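PDB 2OOC: histidine phosphotransferase from Caulobacter crescentus, which probably relays phosphoryl groups between signalling proteins, as other Hpt-domain proteins do, and is an essential regulator of stalk biogenesis. Local coordinates for residues Ala55-Lys60 with Arg77-Gln82; Pro43-Thr48 with Glu83-Val88. All coordinates share one frame; numbering follows the deposited sequence.

Interaction 1: Ala55-Lys60 with Arg77-Gln82; sequences AVHTVK and RCEAGQ
K60 and E79 form a salt bridge between helix 52-66 and the last turn of helix 69-79. K60 NZ donates to E79 OE1 at 2.7 Å, on the syn lone pair of that oxygen. The two side chains cross at about a right angle. K60 runs straight to CG and CD, then a bend at chi3 (69°) carries CE and NZ to the carboxylate.

The other oxygen, OE2, faces H57. E79 OE2 lies 3.6 Å from H57 CA and near the plane of the imidazole, at the ring edge. H57 ND1 and E79 OE2 are 4.2 Å apart and do not bond directly. A water accepts from K60 NZ at 2.9 Å. The same water approaches E79 OE2 and H57 ND1, but both of these contacts are too short to be relied on.

Apolar contacts lie beside the charged group. V56 CG1 rests on E79 CG at 3.8 Å, the two side chains sliding past each other in opposite directions. V56 CG2 meets C78 SG at 4.1 Å.

H57 and K60 fit the His-x-x-Lys signature of Hpt domains, whose histidine accepts the phosphoryl group in relatives. E79 thus probably borders the phosphotransfer site. A Schellman motif at G81 ends helix 69-79 just beyond. Deeper in the bundle, L85 of helix 85-111 touches both V56 and C78, and V59 packs on C75.

Interaction 2: Pro43-Thr48 with Glu83-Val88; sequences PMLDPT and ESLEGV
L85 reaches from the first turn of helix 85-111 into the loop 43-48. L85 CB lies 4.1 Å from L45 O. With chi1 at -77°, CG stands anti to the carbonyl carbon, and the two methyls beyond it part toward different neighbours. CD1 goes to the backbone of the loop. L85 CD1 sits 3.3 Å from P47 N and close to D46 C. The proline ring is touched as well, with L85 CD1 at 3.7 Å from P47 CD. On the apolar side, L85 CD2 meets L45 CD2 at 4.0 Å.

L45 extends this patch to the next turn, where L45 CD1 meets V88 CG1 at 4.1 Å. Each segment also has polar bonds of its own. In an Asx turn, D46 OD1 accepts from T48 N at 2.9 Å and also from T48 OG1. Both donors come from the same face of the carboxylate, well out of its plane. S84 is the N-cap of helix 85-111, and S84 OG accepts from G87 N at 3.0 Å. L45 O accepts a hydrogen bond from R89 NH1, which ties the loop to the same helix. Here the loop joining helices 24-41 and 52-66 closes over the start of helix 85-111, capping one end of the antiparallel four-helix bundle characteristic of Hpt domains.

The centres of interactions 1 and 2 are about 9 Å apart, on the same side of the chain's centre. Along the chain the segments come in the order 43-48, 55-60, 77-82 and 83-88, so interaction 1 is nested within the loop closed by interaction 2. Helices 69-79 and 85-111 follow each other directly, and the turn between them links the two contacts. They also touch through side chains: V56 CG2 packs on L85 CD2 at 3.6 Å, and C78 CB on V88 CG2 at the same distance. These side chains form a shared apolar cluster, and V56 is next in sequence to H57, the probable phosphotransfer residue.

Interaction 1: Ala55-Lys60 with Arg77-Gln82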
loop_
_atom_site.group_PDB
_atom_site.type_symbol
_atom_site.label_atom_id
_atom_site.label_comp_id
_atom_site.label_asym_id
_atom_site.label_seq_id
_atom_site.Cartn_x
_atom_site.Cartn_y
_atom_site.Cartn_z
ATOM N N ALA A 55 7.539 10.310 4.590
ATOM C CA ALA A 55 7.239 8.933 4.197
ATOM C C ALA A 55 5.887 8.493 4.734
ATOM O O ALA A 55 5.071 7.915 3.973
ATOM C CB ALA A 55 8.359 7.970 4.572
ATOM N N VAL A 56 5.608 8.721 6.007
ATOM C CA VAL A 56 4.308 8.318 6.570
ATOM C C VAL A 56 3.194 9.038 5.837
ATOM O O VAL A 56 2.171 8.422 5.454
ATOM C CB VAL A 56 4.226 8.544 8.088
ATOM C CG1 VAL A 56 2.772 8.327 8.581
ATOM C CG2 VAL A 56 5.216 7.620 8.787
ATOM N N HIS A 57 3.348 10.334 5.608
ATOM C CA HIS A 57 2.352 11.088 4.880
ATOM C C HIS A 57 2.097 10.542 3.482
ATOM O O HIS A 57 0.971 10.430 3.039
ATOM C CB HIS A 57 2.825 12.559 4.795
ATOM C CG HIS A 57 1.950 13.411 3.926
ATOM N ND1 HIS A 57 0.762 13.949 4.373
ATOM C CD2 HIS A 57 2.093 13.820 2.639
ATOM C CE1 HIS A 57 0.196 14.633 3.393
ATOM N NE2 HIS A 57 0.980 14.559 2.326
ATOM N N THR A 58 3.173 10.243 2.762
ATOM C CA THR A 58 3.091 9.820 1.385
ATOM C C THR A 58 2.477 8.417 1.317
ATOM O O THR A 58 1.575 8.150 0.542
ATOM C CB THR A 58 4.488 9.860 0.721
ATOM O OG1 THR A 58 4.987 11.207 0.812
ATOM C CG2 THR A 58 4.423 9.401 -0.756
ATOM N N VAL A 59 2.928 7.503 2.173
ATOM C CA VAL A 59 2.351 6.141 2.258
ATOM C C VAL A 59 0.887 6.227 2.577
ATOM O O VAL A 59 0.094 5.470 2.000
ATOM C CB VAL A 59 3.136 5.228 3.238
ATOM C CG1 VAL A 59 2.403 3.905 3.422
ATOM C CG2 VAL A 59 4.582 5.008 2.689
ATOM N N LYS A 60 0.494 7.138 3.461
ATOM C CA LYS A 60 -0.892 7.261 3.860
ATOM C C LYS A 60 -1.746 7.552 2.651
ATOM O O LYS A 60 -2.775 6.908 2.432
ATOM C CB LYS A 60 -1.080 8.337 4.918
ATOM C CG LYS A 60 -2.487 8.523 5.397
ATOM C CD LYS A 60 -2.622 9.632 6.452
ATOM C CE LYS A 60 -2.387 10.977 5.912
ATOM N NZ LYS A 60 -2.666 12.084 6.923
ATOM N N ARG A 77 -2.624 7.190 12.576
ATOM C CA ARG A 77 -2.382 7.000 14.009
ATOM C C ARG A 77 -0.929 7.305 14.353
ATOM O O ARG A 77 -0.630 7.888 15.393
ATOM C CB ARG A 77 -2.734 5.585 14.456
ATOM C CG ARG A 77 -4.213 5.263 14.484
ATOM C CD ARG A 77 -4.505 4.017 15.288
ATOM N NE ARG A 77 -4.300 2.774 14.545
ATOM C CZ ARG A 77 -5.225 2.161 13.808
ATOM N NH1 ARG A 77 -6.452 2.665 13.673
ATOM N NH2 ARG A 77 -4.917 1.022 13.201
ATOM N N CYS A 78 0.001 6.925 13.467
ATOM C CA CYS A 78 1.414 7.182 13.673
ATOM C C CYS A 78 1.599 8.707 13.723
ATOM O O CYS A 78 2.280 9.221 14.606
ATOM C CB CYS A 78 2.268 6.522 12.559
ATOM S SG CYS A 78 4.000 6.841 12.665
ATOM N N GLU A 79 0.944 9.429 12.819
ATOM C CA GLU A 79 1.026 10.880 12.782
ATOM C C GLU A 79 0.475 11.486 14.076
ATOM O O GLU A 79 0.918 12.564 14.468
ATOM C CB GLU A 79 0.245 11.400 11.595
ATOM C CG GLU A 79 0.955 11.195 10.262
ATOM C CD GLU A 79 0.127 11.534 9.045
ATOM O OE1 GLU A 79 -1.138 11.578 9.128
ATOM O OE2 GLU A 79 0.761 11.765 7.986
ATOM N N ALA A 80 -0.461 10.808 14.715
ATOM C CA ALA A 80 -1.075 11.250 15.999
ATOM C C ALA A 80 -0.251 10.777 17.205
ATOM O O ALA A 80 -0.664 11.000 18.360
ATOM C CB ALA A 80 -2.507 10.721 16.113
ATOM N N GLY A 81 0.899 10.142 16.960
ATOM C CA GLY A 81 1.709 9.557 17.992
ATOM C C GLY A 81 1.142 8.323 18.647
ATOM O O GLY A 81 1.668 7.918 19.690
ATOM N N GLN A 82 0.122 7.692 18.029
ATOM C CA GLN A 82 -0.609 6.525 18.555
ATOM C C GLN A 82 -0.107 5.183 17.998
ATOM O O GLN A 82 -0.590 4.127 18.396
ATOM C CB GLN A 82 -2.096 6.580 18.183
ATOM C CG GLN A 82 -2.848 7.889 18.387
ATOM C CD GLN A 82 -4.260 7.793 17.811
ATOM O OE1 GLN A 82 -4.586 8.410 16.791
ATOM N NE2 GLN A 82 -5.078 6.965 18.430
HETATM O O HOH W 1 -0.168 13.548 6.576
#

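Interaction 2: Pro43-Thr48 with Glu83-Val88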
loop_
_atom_site.group_PDB
_atom_site.type_symbol
_atom_site.label_atom_id
_atom_site.label_comp_id
_atom_site.label_asym_id
_atom_site.label_seq_id
_atom_site.Cartn_x
_atom_site.Cartn_y
_atom_site.Cartn_z
ATOM N N PRO A 43 12.083 2.533 2.871
ATOM C CA PRO A 43 13.364 2.650 3.564
ATOM C C PRO A 43 13.452 3.821 4.554
ATOM O O PRO A 43 14.267 3.768 5.475
ATOM C CB PRO A 43 14.378 2.801 2.436
ATOM C CG PRO A 43 13.728 2.298 1.255
ATOM C CD PRO A 43 12.258 2.556 1.409
HETATM N N MSE A 44 12.564 4.798 4.407
HETATM C CA MSE A 44 12.570 5.981 5.275
HETATM C C MSE A 44 11.747 5.829 6.518
HETATM O O MSE A 44 11.735 6.731 7.368
HETATM C CB MSE A 44 12.049 7.178 4.543
HETATM C CG MSE A 44 12.743 7.351 3.232
HETATM SE SE MSE A 44 12.075 8.909 2.456
HETATM C CE MSE A 44 12.763 8.721 0.700
ATOM N N LEU A 45 11.066 4.681 6.672
ATOM C CA LEU A 45 10.204 4.417 7.814
ATOM C C LEU A 45 11.022 3.943 8.994
ATOM O O LEU A 45 10.936 2.772 9.469
ATOM C CB LEU A 45 9.117 3.402 7.457
ATOM C CG LEU A 45 8.170 3.888 6.362
ATOM C CD1 LEU A 45 7.301 2.779 5.877
ATOM C CD2 LEU A 45 7.307 5.012 6.889
ATOM N N ASP A 46 11.820 4.859 9.515
ATOM C CA ASP A 46 12.826 4.569 10.556
ATOM C C ASP A 46 12.965 5.879 11.308
ATOM O O ASP A 46 13.218 6.903 10.688
ATOM C CB ASP A 46 14.144 4.226 9.823
ATOM C CG ASP A 46 15.350 4.033 10.727
ATOM O OD1 ASP A 46 15.415 4.567 11.837
ATOM O OD2 ASP A 46 16.303 3.391 10.239
ATOM N N PRO A 47 12.846 5.887 12.644
ATOM C CA PRO A 47 12.916 7.170 13.360
ATOM C C PRO A 47 14.239 7.941 13.215
ATOM O O PRO A 47 14.247 9.145 13.450
ATOM C CB PRO A 47 12.632 6.771 14.813
ATOM C CG PRO A 47 13.032 5.366 14.882
ATOM C CD PRO A 47 12.674 4.742 13.561
ATOM N N THR A 48 15.323 7.278 12.800
ATOM C CA THR A 48 16.583 7.912 12.620
ATOM C C THR A 48 16.768 8.372 11.174
ATOM O O THR A 48 17.802 8.921 10.865
ATOM C CB THR A 48 17.763 7.007 12.989
ATOM O OG1 THR A 48 17.825 5.949 12.024
ATOM C CG2 THR A 48 17.549 6.410 14.381
ATOM N N GLU A 83 0.825 5.226 17.060
ATOM C CA GLU A 83 1.392 4.019 16.460
ATOM C C GLU A 83 2.861 4.325 16.208
ATOM O O GLU A 83 3.245 5.456 15.869
ATOM C CB GLU A 83 0.754 3.700 15.107
ATOM C CG GLU A 83 -0.597 3.098 15.139
ATOM C CD GLU A 83 -0.559 1.632 15.358
ATOM O OE1 GLU A 83 0.558 1.066 15.344
ATOM O OE2 GLU A 83 -1.652 1.059 15.544
ATOM N N SER A 84 3.661 3.274 16.232
ATOM C CA SER A 84 5.081 3.374 15.929
ATOM C C SER A 84 5.358 3.225 14.432
ATOM O O SER A 84 4.540 2.749 13.662
ATOM C CB SER A 84 5.844 2.253 16.663
ATOM O OG SER A 84 5.508 0.999 16.101
ATOM N N LEU A 85 6.559 3.593 14.040
ATOM C CA LEU A 85 7.037 3.314 12.684
ATOM C C LEU A 85 7.101 1.823 12.409
ATOM O O LEU A 85 6.818 1.367 11.305
ATOM C CB LEU A 85 8.370 3.943 12.428
ATOM C CG LEU A 85 8.253 5.467 12.153
ATOM C CD1 LEU A 85 9.596 6.192 12.220
ATOM C CD2 LEU A 85 7.557 5.798 10.805
ATOM N N GLU A 86 7.402 1.016 13.416
ATOM C CA GLU A 86 7.310 -0.404 13.222
ATOM C C GLU A 86 5.893 -0.866 12.834
ATOM O O GLU A 86 5.710 -1.743 11.954
ATOM C CB GLU A 86 7.779 -1.104 14.502
ATOM C CG GLU A 86 7.803 -2.632 14.438
ATOM C CD GLU A 86 8.412 -3.296 15.721
ATOM O OE1 GLU A 86 8.924 -2.580 16.612
ATOM O OE2 GLU A 86 8.347 -4.535 15.815
ATOM N N GLY A 87 4.890 -0.248 13.438
ATOM C CA GLY A 87 3.511 -0.558 13.117
ATOM C C GLY A 87 3.146 -0.183 11.675
ATOM O O GLY A 87 2.387 -0.871 10.977
ATOM N N VAL A 88 3.670 0.957 11.213
ATOM C CA VAL A 88 3.538 1.331 9.802
ATOM C C VAL A 88 4.212 0.316 8.868
ATOM O O VAL A 88 3.614 -0.126 7.898
ATOM C CB VAL A 88 4.070 2.745 9.527
ATOM C CG1 VAL A 88 3.850 3.136 8.068
ATOM C CG2 VAL A 88 3.326 3.756 10.454
#